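Local coordinates for protein translation initiation factor 6 (Methanocaldococcus jannaschii, PDB 1G61) that binds the large (50S) ribosomal subunit and prevents it from joining the 30S subunit to form the 70S initiation complex, at residues T21-T26 and N203-V208; L72-E77 and K101-A106; T113-A118 and V156-C161; T163-E168 and G192-G197; T188-T193 and G211-P216. All coordinates share one frame; numbering follows the deposited sequence.

Contact 1: T21-T26 and N203-V208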
# COMPACT_ATOMS: atom_id res chain seq x y z
N THR A 21 2.22 4.33 0.09
CA THR A 21 3.31 4.91 0.86
C THR A 21 4.29 3.84 1.38
O THR A 21 3.93 2.67 1.56
CB THR A 21 2.73 5.69 2.08
OG1 THR A 21 3.75 6.57 2.62
CG2 THR A 21 2.17 4.81 3.18
N THR A 22 5.50 4.31 1.62
CA THR A 22 6.49 3.57 2.39
C THR A 22 6.82 4.44 3.61
O THR A 22 6.10 5.42 3.90
CB THR A 22 7.73 3.25 1.56
OG1 THR A 22 8.49 4.44 1.35
CG2 THR A 22 7.32 2.66 0.22
N GLU A 23 7.89 4.09 4.33
CA GLU A 23 8.40 4.99 5.37
C GLU A 23 8.99 6.25 4.75
O GLU A 23 9.06 7.26 5.48
CB GLU A 23 9.48 4.34 6.24
CG GLU A 23 9.01 3.08 6.98
CD GLU A 23 7.98 3.41 8.03
OE1 GLU A 23 8.13 4.42 8.77
OE2 GLU A 23 6.99 2.66 8.16
N GLU A 24 9.40 6.23 3.49
CA GLU A 24 10.17 7.36 2.92
C GLU A 24 9.43 8.12 1.85
O GLU A 24 9.62 9.36 1.73
CB GLU A 24 11.52 6.88 2.39
CG GLU A 24 12.42 6.28 3.46
CD GLU A 24 12.26 4.82 3.89
OE1 GLU A 24 11.67 3.93 3.17
OE2 GLU A 24 12.76 4.46 5.02
N ILE A 25 8.59 7.45 1.06
CA ILE A 25 7.94 8.13 -0.07
C ILE A 25 6.45 7.83 -0.08
O ILE A 25 6.01 6.81 0.42
CB ILE A 25 8.52 7.68 -1.43
CG1 ILE A 25 8.22 6.23 -1.85
CG2 ILE A 25 10.01 8.03 -1.48
CD1 ILE A 25 8.75 5.86 -3.23
N THR A 26 5.67 8.70 -0.69
CA THR A 26 4.29 8.50 -0.97
C THR A 26 4.00 8.89 -2.41
O THR A 26 4.45 9.95 -2.82
CB THR A 26 3.41 9.37 -0.03
OG1 THR A 26 3.79 9.09 1.34
CG2 THR A 26 1.95 9.03 -0.27
N ASN A 203 2.03 4.12 7.30
CA ASN A 203 3.38 3.64 7.62
C ASN A 203 3.50 3.63 9.15
O ASN A 203 2.50 3.74 9.86
CB ASN A 203 4.47 4.41 6.88
CG ASN A 203 4.51 5.86 7.26
OD1 ASN A 203 4.03 6.25 8.34
ND2 ASN A 203 5.10 6.73 6.41
N SER A 204 4.73 3.45 9.67
CA SER A 204 4.89 3.35 11.12
C SER A 204 4.65 4.69 11.82
O SER A 204 4.57 4.69 13.07
CB SER A 204 6.29 2.82 11.47
OG SER A 204 7.25 3.86 11.20
N LYS A 205 4.58 5.80 11.06
CA LYS A 205 4.50 7.13 11.62
C LYS A 205 3.09 7.70 11.59
O LYS A 205 2.79 8.55 12.41
CB LYS A 205 5.49 8.07 10.89
CG LYS A 205 6.93 7.65 11.16
CD LYS A 205 7.91 8.32 10.24
CE LYS A 205 7.74 7.79 8.82
NZ LYS A 205 8.77 8.43 7.93
N GLY A 206 2.22 7.26 10.68
CA GLY A 206 0.91 7.84 10.58
C GLY A 206 0.10 7.11 9.52
O GLY A 206 0.57 6.17 8.88
N ALA A 207 -1.17 7.54 9.38
CA ALA A 207 -2.06 6.95 8.37
C ALA A 207 -2.99 8.02 7.81
O ALA A 207 -3.36 9.01 8.48
CB ALA A 207 -2.89 5.83 8.97
N VAL A 208 -3.38 7.80 6.55
CA VAL A 208 -4.45 8.57 5.90
C VAL A 208 -5.58 7.59 5.70
O VAL A 208 -5.39 6.57 4.99
CB VAL A 208 -4.00 9.23 4.59
CG1 VAL A 208 -5.12 10.08 4.00
CG2 VAL A 208 -2.76 10.08 4.83
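Thr21 meets Asn203 at about a right angle, its OG1 4.0 Å from Asn203 ND2. The next residue supplies a backbone acceptor: Asn203 ND2 donates to Thr22 O at 3.0 Å, nearly straight (169°) and in the plane of its own amide, while the same nitrogen also serves Leu44 O. The amide is held from its other end too, because Asn203 OD1 accepts Lys205 N and Gly206 N in an Asx turn. Thr22 OG1 does the matching job in its own loop, taking Glu24 N and Ile25 N as an ST turn. These are the tight hairpin loops of two sheets of the fivefold alpha/beta (pentein) fold, one joining strands 20-21 and 25-28, the other joining 200-202 and 207-210. Glu23 bends at chi2 (-68°), which brings its carboxylate over the start of the second loop. There Glu23 OE2 accepts Ser204 N at 2.8 Å through its syn lone pair, and Glu23 OE1 takes the Ser204 OG hydroxyl at 2.6 Å, 34° out of the carboxylate plane. Lys205 reaches back the other way: NZ lies 2.7 Å from Glu23 O, in its carbonyl plane, and also bonds Glu45 O.

Contact 2: L72-E77 and K101-A106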
# COMPACT_ATOMS: atom_id res chain seq x y z
N LEU A 72 6.39 -1.84 -10.69
CA LEU A 72 5.53 -1.13 -11.64
C LEU A 72 4.98 -2.15 -12.63
O LEU A 72 5.66 -3.12 -12.97
CB LEU A 72 6.35 -0.07 -12.34
CG LEU A 72 6.82 1.07 -11.44
CD1 LEU A 72 7.90 1.89 -12.14
CD2 LEU A 72 5.65 1.96 -11.03
N PRO A 73 3.77 -1.92 -13.15
CA PRO A 73 3.17 -2.82 -14.13
C PRO A 73 3.73 -2.55 -15.52
O PRO A 73 4.37 -1.51 -15.81
CB PRO A 73 1.68 -2.44 -14.03
CG PRO A 73 1.71 -0.95 -13.82
CD PRO A 73 2.86 -0.79 -12.83
N LYS A 74 3.44 -3.51 -16.44
CA LYS A 74 4.01 -3.42 -17.78
C LYS A 74 3.49 -2.21 -18.54
O LYS A 74 4.09 -1.82 -19.55
CB LYS A 74 3.74 -4.71 -18.56
CG LYS A 74 2.25 -4.96 -18.82
CD LYS A 74 2.04 -6.30 -19.51
CE LYS A 74 0.56 -6.61 -19.67
NZ LYS A 74 0.31 -7.64 -20.72
N ILE A 75 2.37 -1.63 -18.12
CA ILE A 75 1.77 -0.49 -18.82
C ILE A 75 2.43 0.81 -18.41
O ILE A 75 2.03 1.87 -18.91
CB ILE A 75 0.24 -0.46 -18.56
CG1 ILE A 75 -0.15 -0.37 -17.08
CG2 ILE A 75 -0.49 -1.61 -19.26
CD1 ILE A 75 -1.64 -0.11 -16.87
N VAL A 76 3.42 0.81 -17.48
CA VAL A 76 4.02 2.09 -17.12
C VAL A 76 4.63 2.71 -18.37
O VAL A 76 5.23 2.03 -19.21
CB VAL A 76 5.02 1.91 -15.95
CG1 VAL A 76 6.26 1.11 -16.41
CG2 VAL A 76 5.43 3.24 -15.37
N GLU A 77 4.47 4.02 -18.52
CA GLU A 77 4.92 4.72 -19.71
C GLU A 77 6.32 5.25 -19.54
O GLU A 77 6.73 5.52 -18.40
CB GLU A 77 3.91 5.85 -20.03
CG GLU A 77 2.54 5.19 -20.24
CD GLU A 77 1.39 6.12 -20.53
OE1 GLU A 77 1.58 7.34 -20.70
OE2 GLU A 77 0.21 5.70 -20.64
N LYS A 101 6.04 -7.95 -15.28
CA LYS A 101 5.36 -8.03 -16.56
C LYS A 101 4.19 -8.98 -16.56
O LYS A 101 3.95 -9.79 -17.47
CB LYS A 101 6.38 -8.45 -17.64
CG LYS A 101 7.46 -7.40 -17.81
CD LYS A 101 8.51 -7.80 -18.83
CE LYS A 101 9.68 -6.83 -18.87
NZ LYS A 101 10.78 -7.30 -19.79
N SER A 102 3.38 -8.92 -15.52
CA SER A 102 2.19 -9.75 -15.44
C SER A 102 1.05 -9.27 -16.32
O SER A 102 0.90 -8.06 -16.57
CB SER A 102 1.77 -9.76 -13.94
OG SER A 102 1.70 -8.41 -13.41
N LYS A 103 0.20 -10.21 -16.77
CA LYS A 103 -0.98 -9.81 -17.53
C LYS A 103 -1.95 -9.02 -16.68
O LYS A 103 -2.64 -8.15 -17.19
CB LYS A 103 -1.65 -11.03 -18.16
CG LYS A 103 -0.89 -11.66 -19.34
CD LYS A 103 -1.52 -12.93 -19.86
CE LYS A 103 -0.85 -13.56 -21.08
NZ LYS A 103 -1.24 -12.72 -22.26
N ASN A 104 -2.01 -9.35 -15.39
CA ASN A 104 -2.81 -8.57 -14.44
C ASN A 104 -1.94 -7.43 -13.95
O ASN A 104 -0.98 -7.67 -13.22
CB ASN A 104 -3.29 -9.46 -13.28
CG ASN A 104 -4.34 -8.77 -12.44
OD1 ASN A 104 -4.41 -7.52 -12.40
ND2 ASN A 104 -5.19 -9.52 -11.74
N THR A 105 -2.30 -6.20 -14.32
CA THR A 105 -1.46 -5.04 -14.01
C THR A 105 -1.72 -4.43 -12.64
O THR A 105 -1.04 -3.48 -12.27
CB THR A 105 -1.64 -3.93 -15.07
OG1 THR A 105 -3.06 -3.64 -15.10
CG2 THR A 105 -1.20 -4.43 -16.42
N ALA A 106 -2.69 -4.98 -11.88
CA ALA A 106 -3.08 -4.37 -10.58
C ALA A 106 -2.18 -4.81 -9.44
O ALA A 106 -2.61 -5.45 -8.47
CB ALA A 106 -4.55 -4.68 -10.30
O HOH W 1 1.96 -5.77 -15.39
O HOH W 2 2.16 -9.76 -19.68
O HOH W 3 -2.55 -7.76 -19.88
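Lys74 lies across residues 101-103 as an extended rod. Its first torsion places CG between the backbone N and the carbonyl carbon (chi1 65°), and the straight chain beyond carries CE alongside the backbone, 3.4 Å from Ser102 O. The ammonium group bonds to two waters rather than to the segment itself. One water, 3.0 Å from Lys74 NZ, donates to Lys101 O; the second, equally far from NZ, donates to Lys103 O at 2.7 Å. A third water bridges the two backbones, accepting from Lys74 N and donating to Ser102 O. Lys103 NZ is 5.5 Å from Lys74 NZ; the water-bridged carbonyls may soften the repulsion between the two like charges. Beside it the packing is mostly carbon on carbon. Pro73 turns CB to Thr105, 3.4 Å from Thr105 O and 3.8 Å from Thr105 CB. Ile75 meets the same threonine at about a right angle, methyl to methyl, CG2 to Thr105 CG2 at 4.1 Å. Within the second loop, Ser102 OG donates to Asn104 O and Asn104 OD1 accepts Ala106 N in an Asx turn. The contact joins the type I turn Pro73-Val76 to the loop that leaves strand 96-100; these are the exits of two adjacent parallel strands, 69-73 and 96-100, connected by helix 78-90 in a beta-alpha-beta crossover.

Contact 3: T113-A118 and V156-C161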
# COMPACT_ATOMS: atom_id res chain seq x y z
N THR A 113 3.02 -5.67 1.19
CA THR A 113 4.40 -5.73 1.66
C THR A 113 4.69 -4.68 2.69
O THR A 113 4.20 -3.55 2.62
CB THR A 113 5.37 -5.60 0.47
OG1 THR A 113 6.71 -5.97 0.90
CG2 THR A 113 5.43 -4.19 -0.15
N ASN A 114 5.58 -5.05 3.64
CA ASN A 114 6.25 -4.02 4.42
C ASN A 114 7.75 -4.17 4.15
O ASN A 114 8.14 -4.72 3.09
CB ASN A 114 5.87 -4.02 5.89
CG ASN A 114 6.25 -5.30 6.62
OD1 ASN A 114 6.95 -6.16 6.07
ND2 ASN A 114 5.80 -5.41 7.88
N ASP A 115 8.63 -3.73 5.05
CA ASP A 115 10.08 -3.85 4.82
C ASP A 115 10.64 -5.16 5.35
O ASP A 115 11.87 -5.29 5.30
CB ASP A 115 10.80 -2.67 5.51
CG ASP A 115 10.43 -1.36 4.86
OD1 ASP A 115 9.91 -1.33 3.73
OD2 ASP A 115 10.61 -0.29 5.49
N LYS A 116 9.78 -6.07 5.80
CA LYS A 116 10.18 -7.33 6.41
C LYS A 116 9.55 -8.54 5.75
O LYS A 116 10.11 -9.64 5.94
CB LYS A 116 9.88 -7.35 7.95
CG LYS A 116 10.69 -6.27 8.67
CD LYS A 116 10.32 -6.09 10.12
CE LYS A 116 9.05 -5.28 10.29
NZ LYS A 116 8.70 -5.12 11.74
N GLY A 117 8.45 -8.41 4.99
CA GLY A 117 7.79 -9.60 4.38
C GLY A 117 6.73 -9.10 3.39
O GLY A 117 6.27 -7.96 3.46
N ALA A 118 6.39 -10.02 2.51
CA ALA A 118 5.36 -9.73 1.49
C ALA A 118 4.52 -10.95 1.23
O ALA A 118 5.02 -12.10 1.24
CB ALA A 118 6.07 -9.25 0.19
N VAL A 156 -0.66 -3.01 5.68
CA VAL A 156 0.48 -3.47 6.46
C VAL A 156 1.54 -2.38 6.49
O VAL A 156 1.76 -1.69 5.50
CB VAL A 156 1.05 -4.82 5.99
CG1 VAL A 156 1.76 -4.74 4.65
CG2 VAL A 156 1.96 -5.38 7.09
N THR A 157 2.15 -2.25 7.68
CA THR A 157 3.26 -1.34 7.87
C THR A 157 4.34 -2.11 8.62
O THR A 157 4.15 -3.31 8.96
CB THR A 157 2.90 -0.09 8.67
OG1 THR A 157 2.79 -0.46 10.06
CG2 THR A 157 1.56 0.50 8.20
N ASN A 158 5.48 -1.53 8.88
CA ASN A 158 6.50 -2.16 9.71
C ASN A 158 6.06 -2.37 11.15
O ASN A 158 6.68 -3.18 11.86
CB ASN A 158 7.79 -1.33 9.68
CG ASN A 158 8.43 -1.36 8.30
OD1 ASN A 158 8.28 -2.34 7.56
ND2 ASN A 158 9.12 -0.28 7.96
N LYS A 159 5.01 -1.66 11.56
CA LYS A 159 4.58 -1.72 12.96
C LYS A 159 3.35 -2.57 13.15
O LYS A 159 3.16 -3.19 14.21
CB LYS A 159 4.29 -0.28 13.46
CG LYS A 159 4.07 -0.20 14.95
CD LYS A 159 3.96 1.25 15.42
CE LYS A 159 4.15 1.34 16.94
NZ LYS A 159 4.02 2.76 17.37
N GLY A 160 2.41 -2.59 12.19
CA GLY A 160 1.18 -3.33 12.42
C GLY A 160 0.50 -3.71 11.10
O GLY A 160 0.98 -3.48 10.00
N CYS A 161 -0.68 -4.34 11.26
CA CYS A 161 -1.40 -4.86 10.11
C CYS A 161 -2.90 -4.84 10.42
O CYS A 161 -3.29 -5.29 11.51
CB CYS A 161 -0.89 -6.29 9.83
SG CYS A 161 -1.77 -7.15 8.52
O HOH W 4 2.00 -1.79 2.17
O HOH W 5 4.20 -0.83 4.44
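Asn158 turns CG away from its carbonyl carbon (chi1 -67°), which swings the amide toward Asp115, whereas Asn114 places CG between its backbone N and carbonyl carbon (chi1 62°) and so aims its own amide at Thr157. The Asn158 amide is gripped at both ends by one residue. Its OD1 accepts Asp115 N at 2.9 Å in the carbonyl plane, and its ND2 donates to Asp115 OD2, also at 2.9 Å, coming down on the carboxylate from 55° above its plane. The other carboxylate oxygen, Asp115 OD1, is engaged by Lys67 N. Asn114 ND2 sends an almost straight bond to Thr157 O at 2.9 Å, meeting that carbonyl from above its plane; a second bond from ND2 goes to Phe179 O. Asn114 OD1 takes Lys116 N and Gly117 N, an Asx turn that fixes the amide's rotation. Lys116, bent at chi3, reaches over to place NZ 2.8 Å from Asn158 O on a lone pair, and it also serves Lys180 O. At the strand ends, Val156 CG1 packs against Thr113 O at 3.4 Å. The segments are the hairpin loops of two neighbouring sheets of the pentein fold. Each has its own Asx or ST turn, and both charged groups that cross, the Asp115 carboxylate and Lys116 ammonium, meet a neutral amide or carbonyl, so the join does not rest on a salt bridge between them.

Contact 4: T163-E168 and G192-G197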
# COMPACT_ATOMS: atom_id res chain seq x y z
N THR A 163 -6.52 -6.24 8.75
CA THR A 163 -7.07 -7.07 7.69
C THR A 163 -8.58 -6.90 7.55
O THR A 163 -9.24 -6.43 8.47
CB THR A 163 -6.79 -8.57 7.91
OG1 THR A 163 -7.61 -9.06 8.99
CG2 THR A 163 -5.34 -8.79 8.32
N HIS A 164 -9.10 -7.39 6.44
CA HIS A 164 -10.49 -7.74 6.24
C HIS A 164 -11.07 -8.39 7.49
O HIS A 164 -10.41 -9.22 8.14
CB HIS A 164 -10.50 -8.76 5.07
CG HIS A 164 -11.85 -9.13 4.55
ND1 HIS A 164 -12.82 -9.80 5.27
CD2 HIS A 164 -12.36 -8.88 3.32
CE1 HIS A 164 -13.89 -9.96 4.46
NE2 HIS A 164 -13.63 -9.41 3.28
N PRO A 165 -12.31 -8.02 7.83
CA PRO A 165 -12.90 -8.50 9.10
C PRO A 165 -13.08 -10.01 9.17
O PRO A 165 -13.28 -10.52 10.31
CB PRO A 165 -14.24 -7.75 9.16
CG PRO A 165 -14.54 -7.36 7.79
CD PRO A 165 -13.23 -7.14 7.08
N LEU A 166 -13.07 -10.76 8.08
CA LEU A 166 -13.36 -12.20 8.12
C LEU A 166 -12.11 -13.05 8.17
O LEU A 166 -12.16 -14.27 8.00
CB LEU A 166 -14.26 -12.63 6.95
CG LEU A 166 -15.66 -12.00 7.00
CD1 LEU A 166 -16.50 -12.50 5.84
CD2 LEU A 166 -16.32 -12.27 8.35
N VAL A 167 -10.96 -12.46 8.43
CA VAL A 167 -9.73 -13.25 8.60
C VAL A 167 -9.80 -14.03 9.90
O VAL A 167 -10.13 -13.51 10.98
CB VAL A 167 -8.51 -12.31 8.62
CG1 VAL A 167 -7.26 -13.05 9.07
CG2 VAL A 167 -8.27 -11.71 7.25
N GLU A 168 -9.49 -15.34 9.81
CA GLU A 168 -9.58 -16.20 10.98
C GLU A 168 -8.28 -16.14 11.77
O GLU A 168 -7.24 -15.76 11.23
CB GLU A 168 -9.93 -17.63 10.52
CG GLU A 168 -11.31 -17.72 9.91
CD GLU A 168 -11.78 -19.05 9.40
OE1 GLU A 168 -11.25 -20.11 9.81
OE2 GLU A 168 -12.72 -19.06 8.55
N GLY A 192 -17.82 0.43 6.67
CA GLY A 192 -18.22 -0.92 6.37
C GLY A 192 -17.54 -1.55 5.20
O GLY A 192 -17.77 -2.72 4.88
N THR A 193 -16.66 -0.86 4.49
CA THR A 193 -15.93 -1.47 3.38
C THR A 193 -14.95 -2.48 3.95
O THR A 193 -14.18 -2.16 4.87
CB THR A 193 -15.22 -0.34 2.59
OG1 THR A 193 -16.25 0.50 2.04
CG2 THR A 193 -14.38 -0.89 1.45
N THR A 194 -14.96 -3.68 3.37
CA THR A 194 -14.10 -4.76 3.91
C THR A 194 -12.71 -4.75 3.29
O THR A 194 -11.77 -5.27 3.88
CB THR A 194 -14.74 -6.14 3.67
OG1 THR A 194 -15.05 -6.26 2.27
CG2 THR A 194 -16.05 -6.27 4.45
N SER A 195 -12.59 -4.16 2.10
CA SER A 195 -11.30 -4.12 1.40
C SER A 195 -10.52 -2.95 1.98
O SER A 195 -10.40 -1.87 1.40
CB SER A 195 -11.57 -4.04 -0.11
OG SER A 195 -12.63 -3.13 -0.40
N VAL A 196 -9.96 -3.15 3.18
CA VAL A 196 -9.40 -1.99 3.88
C VAL A 196 -8.18 -1.45 3.19
O VAL A 196 -7.87 -0.25 3.35
CB VAL A 196 -9.08 -2.38 5.35
CG1 VAL A 196 -10.41 -2.67 6.07
CG2 VAL A 196 -8.11 -3.53 5.45
N GLY A 197 -7.48 -2.25 2.40
CA GLY A 197 -6.33 -1.77 1.64
C GLY A 197 -6.76 -0.74 0.58
O GLY A 197 -5.97 0.11 0.19
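Thr194 sets CB over one face of the imidazole of His164, the first residue of a type I turn (His164-Val167) that carries the chain of this pentein fold from strand 160-163 into helix 169-179. The histidine has CG anti to its backbone N (chi1 -172°), which lays the ring alongside the threonine, both side chains pointing the same way. The touch is a CH-pi contact: Thr194 CB sits 3.8 Å from the centroid of the His164 ring, offset toward the rim where NE2 and CD2 lie. In the ring plane, His164 ND1 accepts Leu166 N at 3.0 Å, which restrains the ring's rotation and makes it likely that a neutral ring would hold its proton on NE2. The carbonyl of His164 is held as well: Thr163 OG1 and Val167 N reach it from opposite faces of its plane. In Thr194, chi1 of 53° puts OG1 between the backbone N and the carbonyl carbon and turns CG2 to the proline, where it meets Pro165 CG at 3.8 Å with the side chains at about a right angle. The facing segment belongs to the long connection between strands 183-186 and 200-202. Two residues on, past the inverse gamma turn centred on Ser195, Val196 uses one branch, CG2, which rests over the Thr163-His164 peptide, 4.0 Å from Thr163 C and 4.1 Å from His164 N.

Contact 5: T188-T193 and G211-P216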
# COMPACT_ATOMS: atom_id res chain seq x y z
N THR A 188 -13.20 -2.90 9.41
CA THR A 188 -13.59 -2.24 8.16
C THR A 188 -13.12 -0.79 8.14
O THR A 188 -12.61 -0.24 9.12
CB THR A 188 -15.12 -2.30 7.96
OG1 THR A 188 -15.77 -1.73 9.11
CG2 THR A 188 -15.61 -3.74 7.81
N ALA A 189 -13.28 -0.16 6.97
CA ALA A 189 -13.03 1.28 6.86
C ALA A 189 -14.12 1.88 5.97
O ALA A 189 -14.88 1.14 5.35
CB ALA A 189 -11.64 1.53 6.30
N ASN A 190 -14.18 3.20 5.95
CA ASN A 190 -15.16 3.87 5.10
C ASN A 190 -16.59 3.34 5.35
O ASN A 190 -17.34 3.13 4.42
CB ASN A 190 -14.78 3.78 3.63
CG ASN A 190 -13.74 4.81 3.21
OD1 ASN A 190 -13.59 5.85 3.87
ND2 ASN A 190 -13.01 4.52 2.15
N LYS A 191 -16.96 3.16 6.58
CA LYS A 191 -18.32 2.77 6.96
C LYS A 191 -18.70 1.42 6.36
O LYS A 191 -19.73 1.25 5.73
CB LYS A 191 -19.34 3.85 6.58
CG LYS A 191 -20.64 3.77 7.37
CD LYS A 191 -21.66 4.72 6.72
CE LYS A 191 -22.96 4.70 7.52
NZ LYS A 191 -23.92 5.71 7.05
N GLY A 192 -17.82 0.43 6.67
CA GLY A 192 -18.22 -0.92 6.37
C GLY A 192 -17.54 -1.55 5.20
O GLY A 192 -17.77 -2.72 4.88
N THR A 193 -16.66 -0.86 4.49
CA THR A 193 -15.93 -1.47 3.38
C THR A 193 -14.95 -2.48 3.95
O THR A 193 -14.18 -2.16 4.87
CB THR A 193 -15.22 -0.34 2.59
OG1 THR A 193 -16.25 0.50 2.04
CG2 THR A 193 -14.38 -0.89 1.45
N GLY A 211 -12.30 9.24 4.19
CA GLY A 211 -13.13 10.20 4.90
C GLY A 211 -14.39 9.61 5.50
O GLY A 211 -14.95 10.17 6.48
N ASP A 212 -14.96 8.52 4.99
CA ASP A 212 -16.18 7.96 5.54
C ASP A 212 -15.94 7.05 6.75
O ASP A 212 -16.87 6.55 7.34
CB ASP A 212 -16.91 7.16 4.46
CG ASP A 212 -17.38 8.08 3.34
OD1 ASP A 212 -17.86 9.21 3.63
OD2 ASP A 212 -17.29 7.64 2.17
N THR A 213 -14.66 6.80 7.07
CA THR A 213 -14.35 5.93 8.20
C THR A 213 -14.99 6.44 9.47
O THR A 213 -14.89 7.64 9.78
CB THR A 213 -12.81 5.84 8.31
OG1 THR A 213 -12.34 5.25 7.09
CG2 THR A 213 -12.36 4.94 9.45
N THR A 214 -15.63 5.56 10.22
CA THR A 214 -16.32 5.96 11.44
C THR A 214 -15.42 5.97 12.67
O THR A 214 -14.28 5.50 12.69
CB THR A 214 -17.49 4.99 11.72
OG1 THR A 214 -16.91 3.73 12.09
CG2 THR A 214 -18.35 4.83 10.48
N GLY A 215 -15.92 6.48 13.79
CA GLY A 215 -15.19 6.49 15.08
C GLY A 215 -14.86 5.06 15.50
O GLY A 215 -13.69 4.82 15.82
N PRO A 216 -15.82 4.13 15.55
CA PRO A 216 -15.45 2.77 15.96
C PRO A 216 -14.43 2.16 15.04
O PRO A 216 -13.52 1.44 15.46
CB PRO A 216 -16.81 2.06 15.89
CG PRO A 216 -17.80 3.17 16.19
CD PRO A 216 -17.29 4.33 15.39
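Asn190 and Thr213 bring their backbones close, with CA atoms 3.8 Å apart. Segment 188-193 is a tight loop closed by two backbone bonds, Ala189 N to Thr193 O at 3.0 Å and Thr193 N to Ala189 O at 2.8 Å. Asn190, Lys191 and Gly192 all take positive phi, and Gly192 with Thr193 opposite Ala189 forms a G1 beta bulge. Segment 211-216 turns at Gly211 and Asp212, extends at Thr213 and enters helix 215-225 after Thr214. The main bond is Asn190 N to Thr213 OG1, 3.0 Å long and fairly straight (160°). Thr214 is the N-cap of the helix: its side chain caps a backbone N further on, and its own N donates to Glu217 OE1, as in a capping box; Glu217 also receives Lys191 N and Gly192 N, which holds the loop to the first turn of the last helix of the chain, the one that follows strand 207-210 of the sheet that closes the pentein ring. Asn190 directs CG away from its carbonyl carbon (chi1 -81°), bringing OD1 to Asp212 N in a weak, bent bond of 3.2 Å. Asp212 lays CB near the same amide, 3.6 Å from Asn190 OD1. Beyond the two segments, Thr213 OG1 bonds Gly210 O, Asn190 ND2 is taken by Pro13 O, and Asp212 OD1 is hydrogen-bonded to Tyr8 OH. Toward solvent, Lys191 crosses Thr214 at about a right angle, its CG 4.0 Å from Thr214 CG2.

How the contacts relate
The contacts lie in a ring of five three-stranded sheets, the pentein fold. Contacts 1 and 3 join hairpin loops of neighbouring sheets about 9 and 10 Å from the molecule's centre; their centres are 11 Å apart and they touch where Glu23 packs on Asn158. Contacts 4 and 5, centres 11 Å apart, share Gly192 and Thr193 and meet through Thr188, Pro165 and Val196. The centre of contact 2, local to one beta-alpha-beta crossover, lies 23 to 30 Å from the other centres. Contacts 2, 3 and 4 follow one another inside the span closed by contact 1, whereas contact 5 crosses it. Contact 1 joins early and late sheets, and strand 4-7 beside 207-210 completes the velcro closure.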